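Local structure of SusD family protein (Bacteroides uniformis, 7KV1) at residues R152-Y156 with P167-E171; L196-I200 with Q230-Y234; G330-W334 with Q395-Y399. The protein binds glycans, probably beta-glucans, at the bacterial surface and is thought to pass them to a partner transporter of the outer membrane. All blocks are in the same frame, centred on the assembly; numbering follows the deposited sequence.

Contact 1 of 3, residues R152-Y156 with P167-E171; sequences RVFYY and PFYLE
Phe-168 brings CE2 over the centre of one face of the Tyr-156 ring, the two rings meeting obliquely with centroids 4.5 Å apart and planes inclined by 33°. At the edge of the same ring, in its plane, Pro-167 O stands 3.6 Å from Tyr-156 CE1. Tyr-156 OH donates to Tyr-169 O at 2.7 Å, tilted 24° from the carbonyl plane. It also sits above the face of the Tyr-169 ring, toward its rim, because that side chain turns its CG between backbone N and carbonyl carbon (chi1 54°). The second flat group is the Arg-152 guanidinium. Leu-170 CD2 rests over the centre of one face, 3.6 Å from Arg-152 NE, while a water in the guanidinium plane accepts from Arg-152 NH2 at 3.0 Å and gives a weak bond to Leu-170 O. Asn-124 and Glu-195 hold the charged end from other helices. Two side chains one helical turn apart thus anchor an irregular, largely extended segment to helix 138-162, while Phe-168 also packs on Leu-192 of helix 185-201. The result is a loop laid against the tetratricopeptide-type helical scaffold of the SusD family.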
loop_
_atom_site.group_PDB
_atom_site.type_symbol
_atom_site.label_atom_id
_atom_site.label_comp_id
_atom_site.label_asym_id
_atom_site.label_seq_id
_atom_site.Cartn_x
_atom_site.Cartn_y
_atom_site.Cartn_z
ATOM N N ARG A 152 -3.134 3.861 -14.600
ATOM C CA ARG A 152 -4.115 2.824 -14.968
ATOM C C ARG A 152 -3.642 1.458 -14.432
ATOM O O ARG A 152 -4.476 0.750 -13.825
ATOM C CB ARG A 152 -4.374 2.849 -16.471
ATOM C CG ARG A 152 -5.480 1.908 -16.877
ATOM C CD ARG A 152 -5.856 2.114 -18.347
ATOM N NE ARG A 152 -4.787 1.807 -19.305
ATOM C CZ ARG A 152 -4.889 1.954 -20.629
ATOM N NH1 ARG A 152 -6.016 2.411 -21.160
ATOM N NH2 ARG A 152 -3.877 1.618 -21.419
ATOM N N VAL A 153 -2.365 1.108 -14.611
ATOM C CA VAL A 153 -1.791 -0.133 -14.003
ATOM C C VAL A 153 -1.966 -0.091 -12.479
ATOM O O VAL A 153 -2.347 -1.121 -11.886
ATOM C CB VAL A 153 -0.314 -0.345 -14.366
ATOM C CG1 VAL A 153 0.305 -1.455 -13.493
ATOM C CG2 VAL A 153 -0.188 -0.692 -15.833
ATOM N N PHE A 154 -1.677 1.053 -11.871
ATOM C CA PHE A 154 -1.781 1.252 -10.413
ATOM C C PHE A 154 -3.201 0.940 -9.930
ATOM O O PHE A 154 -3.379 0.170 -8.967
ATOM C CB PHE A 154 -1.390 2.670 -10.024
ATOM C CG PHE A 154 -1.499 2.863 -8.541
ATOM C CD1 PHE A 154 -0.493 2.417 -7.713
ATOM C CD2 PHE A 154 -2.618 3.424 -7.985
ATOM C CE1 PHE A 154 -0.594 2.577 -6.342
ATOM C CE2 PHE A 154 -2.722 3.582 -6.619
ATOM C CZ PHE A 154 -1.712 3.140 -5.800
ATOM N N TYR A 155 -4.206 1.528 -10.574
ATOM C CA TYR A 155 -5.632 1.305 -10.219
ATOM C C TYR A 155 -5.989 -0.166 -10.429
ATOM O O TYR A 155 -6.714 -0.709 -9.581
ATOM C CB TYR A 155 -6.542 2.245 -11.013
ATOM C CG TYR A 155 -6.421 3.706 -10.648
ATOM C CD1 TYR A 155 -6.639 4.140 -9.347
ATOM C CD2 TYR A 155 -6.124 4.660 -11.616
ATOM C CE1 TYR A 155 -6.566 5.487 -9.015
ATOM C CE2 TYR A 155 -6.019 6.002 -11.294
ATOM C CZ TYR A 155 -6.268 6.421 -9.998
ATOM O OH TYR A 155 -6.163 7.739 -9.687
ATOM N N TYR A 156 -5.543 -0.799 -11.539
ATOM C CA TYR A 156 -5.893 -2.204 -11.814
ATOM C C TYR A 156 -5.191 -3.083 -10.787
ATOM O O TYR A 156 -5.730 -4.154 -10.395
ATOM C CB TYR A 156 -5.547 -2.615 -13.238
ATOM C CG TYR A 156 -6.691 -2.439 -14.194
ATOM C CD1 TYR A 156 -7.855 -3.174 -14.032
ATOM C CD2 TYR A 156 -6.614 -1.532 -15.243
ATOM C CE1 TYR A 156 -8.916 -3.024 -14.904
ATOM C CE2 TYR A 156 -7.670 -1.386 -16.137
ATOM C CZ TYR A 156 -8.827 -2.123 -15.950
ATOM O OH TYR A 156 -9.917 -1.944 -16.760
ATOM N N PRO A 167 -13.666 -7.101 -14.115
ATOM C CA PRO A 167 -13.796 -6.487 -15.438
ATOM C C PRO A 167 -12.492 -5.784 -15.847
ATOM O O PRO A 167 -11.895 -5.051 -15.052
ATOM C CB PRO A 167 -14.924 -5.462 -15.273
ATOM C CG PRO A 167 -15.744 -6.043 -14.155
ATOM C CD PRO A 167 -14.730 -6.657 -13.203
ATOM N N PHE A 168 -12.055 -6.072 -17.060
ATOM C CA PHE A 168 -10.787 -5.565 -17.614
ATOM C C PHE A 168 -11.062 -4.839 -18.930
ATOM O O PHE A 168 -11.513 -5.490 -19.879
ATOM C CB PHE A 168 -9.785 -6.717 -17.748
ATOM C CG PHE A 168 -8.401 -6.168 -17.927
ATOM C CD1 PHE A 168 -7.939 -5.831 -19.178
ATOM C CD2 PHE A 168 -7.653 -5.810 -16.822
ATOM C CE1 PHE A 168 -6.686 -5.265 -19.337
ATOM C CE2 PHE A 168 -6.413 -5.234 -16.985
ATOM C CZ PHE A 168 -5.947 -4.947 -18.241
ATOM N N TYR A 169 -10.814 -3.531 -18.976
ATOM C CA TYR A 169 -10.946 -2.726 -20.216
ATOM C C TYR A 169 -9.859 -1.646 -20.281
ATOM O O TYR A 169 -9.586 -0.972 -19.245
ATOM C CB TYR A 169 -12.326 -2.079 -20.331
ATOM C CG TYR A 169 -12.805 -1.235 -19.180
ATOM C CD1 TYR A 169 -13.326 -1.822 -18.045
ATOM C CD2 TYR A 169 -12.885 0.148 -19.291
ATOM C CE1 TYR A 169 -13.886 -1.066 -17.032
ATOM C CE2 TYR A 169 -13.424 0.926 -18.280
ATOM C CZ TYR A 169 -13.912 0.315 -17.133
ATOM O OH TYR A 169 -14.454 1.047 -16.104
ATOM N N LEU A 170 -9.309 -1.435 -21.480
ATOM C CA LEU A 170 -8.319 -0.355 -21.749
ATOM C C LEU A 170 -8.927 0.743 -22.649
ATOM O O LEU A 170 -8.175 1.650 -23.036
ATOM C CB LEU A 170 -7.082 -0.999 -22.371
ATOM C CG LEU A 170 -6.375 -2.044 -21.515
ATOM C CD1 LEU A 170 -5.150 -2.590 -22.240
ATOM C CD2 LEU A 170 -5.989 -1.500 -20.135
ATOM N N GLU A 171 -10.245 0.687 -22.917
ATOM C CA GLU A 171 -11.061 1.677 -23.691
ATOM C C GLU A 171 -12.382 1.847 -22.936
ATOM O O GLU A 171 -12.971 0.803 -22.541
ATOM C CB GLU A 171 -11.407 1.161 -25.098
HETATM O O HOH W 1 -5.084 1.953 -24.155
#

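Contact 2 of 3, residues L196-I200 with Q230-Y234; sequences LEAVI and QAMAY
Ile-200 meets Ala-233, Gln-230 and Tyr-234 where helices 185-201 and 230-244 pack as an antiparallel pair in the tetratricopeptide-type scaffold, the axes of the short segments 10.5 Å apart and their directions 150° from each other. The branches of Ile-200 divide the work. Ile-200 CG1, beside the backbone N, lies 3.8 Å from the small side chain of Ala-233 at CB; Ile-200 CG2, anti to the backbone N, meets the Tyr-234 ring at its edge, 3.9 Å from Tyr-234 CE1. That ring stacks on Tyr-256 and sends its hydroxyl to Glu-259, so helix 250-262 fixes it from beyond the pair. Leu-196 extends the apolar seam one turn earlier, its CD1 4.3 Å from Ala-233 CB. The polar end of the contact depends on Gln-230, which sets CG anti to its own backbone N and then bends at chi2 (84°), swinging the amide toward the last turn of helix 185-201. There Gln-230 NE2 donates to Ile-200 O at 3.0 Å, nearly straight at 164° and with the acceptor in the amide plane. The other amide atom is held as well: one water gives protons both to Gln-230 OE1, at 2.6 Å, and to Val-199 O, at 2.9 Å.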
loop_
_atom_site.group_PDB
_atom_site.type_symbol
_atom_site.label_atom_id
_atom_site.label_comp_id
_atom_site.label_asym_id
_atom_site.label_seq_id
_atom_site.Cartn_x
_atom_site.Cartn_y
_atom_site.Cartn_z
ATOM N N LEU A 196 2.528 -2.917 -18.210
ATOM C CA LEU A 196 3.579 -2.230 -17.419
ATOM C C LEU A 196 4.931 -2.389 -18.132
ATOM O O LEU A 196 5.688 -1.431 -18.189
ATOM C CB LEU A 196 3.599 -2.812 -16.007
ATOM C CG LEU A 196 4.567 -2.140 -15.041
ATOM C CD1 LEU A 196 4.413 -0.636 -15.054
ATOM C CD2 LEU A 196 4.381 -2.721 -13.636
ATOM N N GLU A 197 5.212 -3.564 -18.671
ATOM C CA GLU A 197 6.429 -3.802 -19.482
ATOM C C GLU A 197 6.486 -2.818 -20.663
ATOM O O GLU A 197 7.536 -2.200 -20.858
ATOM C CB GLU A 197 6.472 -5.266 -19.874
ATOM C CG GLU A 197 6.939 -6.126 -18.708
ATOM C CD GLU A 197 7.025 -7.600 -18.992
ATOM O OE1 GLU A 197 6.348 -8.027 -19.941
ATOM O OE2 GLU A 197 7.734 -8.330 -18.247
ATOM N N ALA A 198 5.399 -2.630 -21.400
ATOM C CA ALA A 198 5.341 -1.622 -22.492
ATOM C C ALA A 198 5.631 -0.220 -21.944
ATOM O O ALA A 198 6.428 0.534 -22.570
ATOM C CB ALA A 198 4.030 -1.691 -23.236
ATOM N N VAL A 199 5.059 0.146 -20.810
ATOM C CA VAL A 199 5.325 1.487 -20.223
ATOM C C VAL A 199 6.817 1.603 -19.872
ATOM O O VAL A 199 7.460 2.601 -20.242
ATOM C CB VAL A 199 4.407 1.757 -19.020
ATOM C CG1 VAL A 199 4.869 2.947 -18.196
ATOM C CG2 VAL A 199 2.967 1.935 -19.477
ATOM N N ILE A 200 7.364 0.625 -19.171
ATOM C CA ILE A 200 8.781 0.658 -18.704
ATOM C C ILE A 200 9.732 0.674 -19.928
ATOM O O ILE A 200 10.693 1.509 -19.963
ATOM C CB ILE A 200 9.022 -0.524 -17.736
ATOM C CG1 ILE A 200 8.341 -0.242 -16.397
ATOM C CG2 ILE A 200 10.512 -0.826 -17.582
ATOM C CD1 ILE A 200 8.283 -1.431 -15.455
ATOM N N GLN A 230 9.588 6.430 -13.384
ATOM C CA GLN A 230 10.115 5.130 -13.807
ATOM C C GLN A 230 10.457 4.338 -12.533
ATOM O O GLN A 230 10.274 3.118 -12.535
ATOM C CB GLN A 230 11.280 5.366 -14.751
ATOM C CG GLN A 230 11.796 4.092 -15.371
ATOM C CD GLN A 230 11.008 3.683 -16.576
ATOM O OE1 GLN A 230 9.852 4.082 -16.749
ATOM N NE2 GLN A 230 11.640 2.857 -17.400
ATOM N N ALA A 231 10.999 4.984 -11.504
ATOM C CA ALA A 231 11.340 4.296 -10.232
ATOM C C ALA A 231 10.045 3.733 -9.634
ATOM O O ALA A 231 10.033 2.609 -9.146
ATOM C CB ALA A 231 12.027 5.227 -9.267
ATOM N N MET A 232 8.968 4.501 -9.660
ATOM C CA MET A 232 7.683 4.026 -9.096
ATOM C C MET A 232 7.219 2.813 -9.905
ATOM O O MET A 232 6.710 1.859 -9.288
ATOM C CB MET A 232 6.629 5.132 -9.080
ATOM C CG MET A 232 5.285 4.662 -8.584
ATOM S SD MET A 232 4.169 4.317 -9.944
ATOM C CE MET A 232 2.619 4.084 -9.073
ATOM N N ALA A 233 7.403 2.852 -11.230
ATOM C CA ALA A 233 7.050 1.777 -12.182
ATOM C C ALA A 233 7.806 0.493 -11.826
ATOM O O ALA A 233 7.195 -0.615 -11.825
ATOM C CB ALA A 233 7.347 2.212 -13.608
ATOM N N TYR A 234 9.111 0.613 -11.597
ATOM C CA TYR A 234 9.962 -0.521 -11.147
ATOM C C TYR A 234 9.387 -1.172 -9.868
ATOM O O TYR A 234 9.398 -2.389 -9.741
ATOM C CB TYR A 234 11.403 -0.052 -10.906
ATOM C CG TYR A 234 12.177 0.369 -12.128
ATOM C CD1 TYR A 234 11.726 0.124 -13.417
ATOM C CD2 TYR A 234 13.431 0.934 -11.990
ATOM C CE1 TYR A 234 12.456 0.525 -14.527
ATOM C CE2 TYR A 234 14.187 1.308 -13.091
ATOM C CZ TYR A 234 13.700 1.098 -14.368
ATOM O OH TYR A 234 14.464 1.460 -15.446
HETATM O O HOH W 2 8.807 4.875 -19.018
#

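Contact 3 of 3, residues G330-W334 with Q395-Y399; sequences GNDGW and QNLNY
Asp-332 faces Leu-397, and Asn-331 faces Asn-396, where two irregular segments cross, coming closest at the CA atoms of Asp-332 and Leu-397, 6.8 Å apart. Two waters bridge the backbones: one accepts from Asp-332 N at 2.7 Å and lies 2.6 Å from Asn-396 O, and a second lies between Asp-332 O and the hydroxyl of Tyr-399. Among the side chains, the Asp-332 carboxylate is the centre. Gln-395 NE2 donates to Asp-332 OD1 at 3.2 Å, approaching on the anti side, with the amide and carboxylate planes turned 89° apart. A bend in the glutamine chain, chi2 74°, brings this amide across, and the same NE2 makes a weak, poorly aligned bond to Gly-330 O at 2.7 Å. The other carboxylate oxygen looks to its own segment: Trp-334 NE1 donates in the indole plane to the anti lone pair of Asp-332 OD2, at 3.0 Å and almost straight at 176°. Replacing Asp-332 by an alanine would probably leave the Gln-395 amide with little more than its weak bond to Gly-330 and the indole N-H without its acceptor, both groups being freer to turn. Leu-397 supplies the apolar part: its CD1 is 4.0 Å from Asp-332 CB, and Leu-397 CD2 lies 4.1 Å from Trp-334 CZ2, obliquely to the ring. Around this surface contact, Trp-334 rests on Thr-314 and Leu-315 of helix 312-315, Thr-314 also bonds Leu-397 O, and the segment 395-399 leads on into strand 403-407.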
loop_
_atom_site.group_PDB
_atom_site.type_symbol
_atom_site.label_atom_id
_atom_site.label_comp_id
_atom_site.label_asym_id
_atom_site.label_seq_id
_atom_site.Cartn_x
_atom_site.Cartn_y
_atom_site.Cartn_z
ATOM N N GLY A 330 -9.896 17.816 22.862
ATOM C CA GLY A 330 -11.059 18.247 22.067
ATOM C C GLY A 330 -10.919 17.966 20.584
ATOM O O GLY A 330 -11.738 18.509 19.787
ATOM N N ASN A 331 -9.914 17.184 20.194
ATOM C CA ASN A 331 -9.721 16.732 18.783
ATOM C C ASN A 331 -10.295 15.312 18.628
ATOM O O ASN A 331 -10.316 14.563 19.617
ATOM C CB ASN A 331 -8.250 16.865 18.370
ATOM C CG ASN A 331 -7.876 18.299 18.049
ATOM O OD1 ASN A 331 -8.416 18.876 17.103
ATOM N ND2 ASN A 331 -6.966 18.871 18.827
ATOM N N ASP A 332 -10.824 14.989 17.454
ATOM C CA ASP A 332 -11.519 13.705 17.210
ATOM C C ASP A 332 -10.483 12.591 17.032
ATOM O O ASP A 332 -9.495 12.785 16.270
ATOM C CB ASP A 332 -12.403 13.769 15.969
ATOM C CG ASP A 332 -13.853 14.095 16.284
ATOM O OD1 ASP A 332 -14.083 15.104 16.984
ATOM O OD2 ASP A 332 -14.735 13.335 15.831
ATOM N N GLY A 333 -10.728 11.469 17.677
ATOM C CA GLY A 333 -10.000 10.214 17.444
ATOM C C GLY A 333 -10.990 9.080 17.473
ATOM O O GLY A 333 -11.740 8.975 18.447
ATOM N N TRP A 334 -11.043 8.267 16.419
ATOM C CA TRP A 334 -12.117 7.257 16.268
ATOM C C TRP A 334 -11.677 5.867 16.736
ATOM O O TRP A 334 -12.533 4.988 16.790
ATOM C CB TRP A 334 -12.626 7.265 14.843
ATOM C CG TRP A 334 -13.278 8.569 14.504
ATOM C CD1 TRP A 334 -13.527 9.628 15.337
ATOM C CD2 TRP A 334 -13.797 8.940 13.218
ATOM N NE1 TRP A 334 -14.110 10.646 14.628
ATOM C CE2 TRP A 334 -14.309 10.246 13.341
ATOM C CE3 TRP A 334 -13.847 8.309 11.980
ATOM C CZ2 TRP A 334 -14.887 10.920 12.272
ATOM C CZ3 TRP A 334 -14.405 8.976 10.915
ATOM C CH2 TRP A 334 -14.936 10.256 11.071
ATOM N N GLN A 395 -15.699 20.099 12.800
ATOM C CA GLN A 395 -14.467 19.686 13.542
ATOM C C GLN A 395 -13.300 19.541 12.555
ATOM O O GLN A 395 -13.568 19.352 11.348
ATOM C CB GLN A 395 -14.688 18.380 14.322
ATOM C CG GLN A 395 -13.564 18.015 15.295
ATOM C CD GLN A 395 -13.506 18.849 16.560
ATOM O OE1 GLN A 395 -13.539 20.087 16.544
ATOM N NE2 GLN A 395 -13.413 18.158 17.687
ATOM N N ASN A 396 -12.061 19.643 13.050
ATOM C CA ASN A 396 -10.830 19.491 12.230
ATOM C C ASN A 396 -10.470 17.992 12.154
ATOM O O ASN A 396 -9.827 17.485 13.095
ATOM C CB ASN A 396 -9.700 20.393 12.744
ATOM C CG ASN A 396 -8.694 20.727 11.660
ATOM O OD1 ASN A 396 -8.713 20.134 10.576
ATOM N ND2 ASN A 396 -7.808 21.668 11.945
ATOM N N LEU A 397 -10.900 17.314 11.080
ATOM C CA LEU A 397 -10.690 15.857 10.841
ATOM C C LEU A 397 -9.471 15.632 9.931
ATOM O O LEU A 397 -9.024 14.475 9.854
ATOM C CB LEU A 397 -11.951 15.267 10.194
ATOM C CG LEU A 397 -12.998 14.658 11.136
ATOM C CD1 LEU A 397 -13.170 15.463 12.412
ATOM C CD2 LEU A 397 -14.326 14.493 10.422
ATOM N N ASN A 398 -8.959 16.657 9.245
ATOM C CA ASN A 398 -7.939 16.440 8.182
ATOM C C ASN A 398 -6.562 16.974 8.579
ATOM O O ASN A 398 -6.465 18.024 9.240
ATOM C CB ASN A 398 -8.377 16.976 6.828
ATOM C CG ASN A 398 -9.617 16.254 6.353
ATOM O OD1 ASN A 398 -9.529 15.286 5.597
ATOM N ND2 ASN A 398 -10.772 16.673 6.854
ATOM N N TYR A 399 -5.530 16.245 8.137
ATOM C CA TYR A 399 -4.108 16.439 8.498
ATOM C C TYR A 399 -3.310 16.449 7.202
ATOM O O TYR A 399 -3.866 16.058 6.162
ATOM C CB TYR A 399 -3.677 15.340 9.474
ATOM C CG TYR A 399 -4.345 15.403 10.816
ATOM C CD1 TYR A 399 -5.555 14.770 11.042
ATOM C CD2 TYR A 399 -3.771 16.099 11.860
ATOM C CE1 TYR A 399 -6.183 14.838 12.267
ATOM C CE2 TYR A 399 -4.364 16.154 13.111
ATOM C CZ TYR A 399 -5.570 15.510 13.307
ATOM O OH TYR A 399 -6.213 15.572 14.484
HETATM O O HOH W 3 -10.362 16.826 15.581
HETATM O O HOH W 4 -8.755 14.652 14.579
#

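Overall arrangement
The three contacts follow one another along the chain, each closing before the next opens. Contacts 1 and 2 are neighbours, their centres about 15 Å apart: helices 138-162 and 185-201 are consecutive, and Phe-154 CD1 touches Met-232 CE at 3.8 Å, so three helices pack continuously through both. Contact 3 stands apart, its centre about 35 and 38 Å from those of contacts 1 and 2, across the chain's centre from contact 2, and joins two loops much later in the sequence. The single chain of this SusD-type glycan-binding protein thus has buried helix packing in one part and a surface loop-to-loop contact in the other.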